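Local coordinates for uncharacterized protein (Eubacterium ventriosum, PDB 3FDI) that is of unknown function but belongs to the cytidylate kinase-like family of P-loop NTPases, and so probably binds nucleotides and may transfer phosphate to a nucleoside monophosphate, at residues M191-K194 / Y195-R199. Numbering follows the deposited sequence.
Sequences MIIK and YIDSR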
loop_
_atom_site.group_PDB
_atom_site.type_symbol
_atom_site.label_atom_id
_atom_site.label_comp_id
_atom_site.label_asym_id
_atom_site.label_seq_id
_atom_site.Cartn_x
_atom_site.Cartn_y
_atom_site.Cartn_z
HETATM N N MSE B 191 28.428 10.562 -1.176
HETATM C CA MSE B 191 27.850 10.115 0.047
HETATM C C MSE B 191 27.722 8.590 0.059
HETATM O O MSE B 191 27.784 7.984 1.141
HETATM C CB MSE B 191 26.473 10.717 0.215
HETATM C CG MSE B 191 26.487 12.230 0.369
HETATM SE SE MSE B 191 24.687 12.957 0.285
HETATM C CE MSE B 191 23.966 12.078 1.851
ATOM N N ILE B 192 27.509 7.981 -1.124
ATOM C CA ILE B 192 27.387 6.523 -1.220
ATOM C C ILE B 192 28.758 5.916 -1.001
ATOM O O ILE B 192 28.898 4.898 -0.310
ATOM C CB ILE B 192 26.785 6.058 -2.603
ATOM C CG1 ILE B 192 25.307 6.459 -2.681
ATOM C CG2 ILE B 192 26.953 4.529 -2.802
ATOM C CD1 ILE B 192 24.686 6.411 -4.073
ATOM N N ILE B 193 29.778 6.585 -1.527
ATOM C CA ILE B 193 31.160 6.122 -1.392
ATOM C C ILE B 193 31.617 6.186 0.093
ATOM O O ILE B 193 32.318 5.295 0.615
ATOM C CB ILE B 193 32.110 6.995 -2.244
ATOM C CG1 ILE B 193 31.884 6.773 -3.735
ATOM C CG2 ILE B 193 33.579 6.765 -1.829
ATOM C CD1 ILE B 193 32.434 7.909 -4.544
ATOM N N LYS B 194 31.217 7.244 0.771
ATOM C CA LYS B 194 31.486 7.374 2.201
ATOM C C LYS B 194 30.803 6.258 2.980
ATOM O O LYS B 194 31.418 5.626 3.832
ATOM C CB LYS B 194 30.986 8.739 2.682
ATOM C CG LYS B 194 31.190 9.070 4.185
ATOM C CD LYS B 194 30.835 10.546 4.426
ATOM C CE LYS B 194 31.554 11.212 5.595
ATOM N NZ LYS B 194 33.020 11.387 5.464
ATOM N N TYR B 195 29.528 5.987 2.680
ATOM C CA TYR B 195 28.848 4.875 3.327
ATOM C C TYR B 195 29.669 3.584 3.154
ATOM O O TYR B 195 29.992 2.862 4.131
ATOM C CB TYR B 195 27.426 4.700 2.749
ATOM C CG TYR B 195 26.574 3.693 3.465
ATOM C CD1 TYR B 195 25.670 4.088 4.455
ATOM C CD2 TYR B 195 26.650 2.357 3.165
ATOM C CE1 TYR B 195 24.865 3.182 5.099
ATOM C CE2 TYR B 195 25.835 1.431 3.838
ATOM C CZ TYR B 195 24.948 1.872 4.798
ATOM O OH TYR B 195 24.140 0.987 5.475
ATOM N N ILE B 196 30.032 3.313 1.910
ATOM C CA ILE B 196 30.705 2.044 1.539
ATOM C C ILE B 196 32.052 1.912 2.226
ATOM O O ILE B 196 32.361 0.862 2.813
ATOM C CB ILE B 196 30.912 1.916 -0.032
ATOM C CG1 ILE B 196 29.566 1.819 -0.736
ATOM C CG2 ILE B 196 31.778 0.737 -0.369
ATOM C CD1 ILE B 196 29.638 2.071 -2.201
ATOM N N ASP B 197 32.836 2.989 2.173
ATOM C CA ASP B 197 34.196 2.969 2.689
ATOM C C ASP B 197 34.274 3.060 4.218
ATOM O O ASP B 197 35.279 2.758 4.808
ATOM C CB ASP B 197 35.023 4.097 2.054
ATOM C CG ASP B 197 35.102 4.001 0.513
ATOM O OD1 ASP B 197 34.866 2.931 -0.091
ATOM O OD2 ASP B 197 35.402 5.039 -0.105
ATOM N N SER B 198 33.206 3.467 4.870
ATOM C CA SER B 198 33.211 3.547 6.322
ATOM C C SER B 198 32.542 2.295 6.887
ATOM O O SER B 198 32.141 2.247 8.025
ATOM C CB SER B 198 32.475 4.787 6.742
ATOM O OG SER B 198 31.116 4.581 6.489
ATOM N N ARG B 199 32.449 1.258 6.079
ATOM C CA ARG B 199 31.890 0.003 6.524
ATOM C C ARG B 199 33.002 -1.059 6.440
ATOM O O ARG B 199 34.045 -0.934 7.130
ATOM C CB ARG B 199 30.690 -0.295 5.646
ATOM C CG ARG B 199 30.378 -1.744 5.385
ATOM C CD ARG B 199 29.284 -1.856 4.368
ATOM N NE ARG B 199 29.611 -2.843 3.329
ATOM C CZ ARG B 199 30.610 -2.721 2.450
ATOM N NH1 ARG B 199 31.408 -1.657 2.455
ATOM N NH2 ARG B 199 30.809 -3.666 1.546
#
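Tyr195 and Met191 are joined one turn apart near the end of helix 185-197, the C-terminal helix of a parallel-sheet fold in the P-loop NTPase clan. The amide of Tyr195 reaches back to Met191 O at 3.1 Å in an i to i+4 bond, nearly straight at its hydrogen. With CG anti to the backbone N (chi1 -173°), the phenol ring is carried off this turn onto Ile119 and Ile176 of two neighbouring strands, and its OH is hydrogen-bonded to Lys179 O of the second subunit, so the residue joins helix, sheet and subunit interface. Lys194 serves the turn through its backbone, while its side chain packs on Asp190 of the second subunit.

The side chains of Ile193 and Asp197 leave the helix in the same direction, alongside one another and one turn apart. Asp197 N donates to Ile193 O at 2.8 Å. The carboxylate lies back over the same residue, with OD2 3.0 Å from the methyl CG2 of Ile193. This approach is tight for carbon and oxygen. The other carboxylate oxygen, OD1, is hydrogen-bonded to Tyr30 OH of helix 19-30, whose side chain also touches Ile193 and Ile196. On the buried side, Ile196 CD1 sits 3.7 Å from Ile192 CG2, and Ile192 continues the apolar layer onto Ile123, Ile178 and Val22.

The helix closes with Asp197, and the backbone departs from helical angles at Ser198. The Ser198 amide still bonds to Lys194 O at 3.0 Å, but the bond is clearly bent at the hydrogen. Beyond it, the guanidinium of Arg199 turns back and places NH1 2.7 Å from Ile196 O, a weak bond made at the group's edge, in its plane.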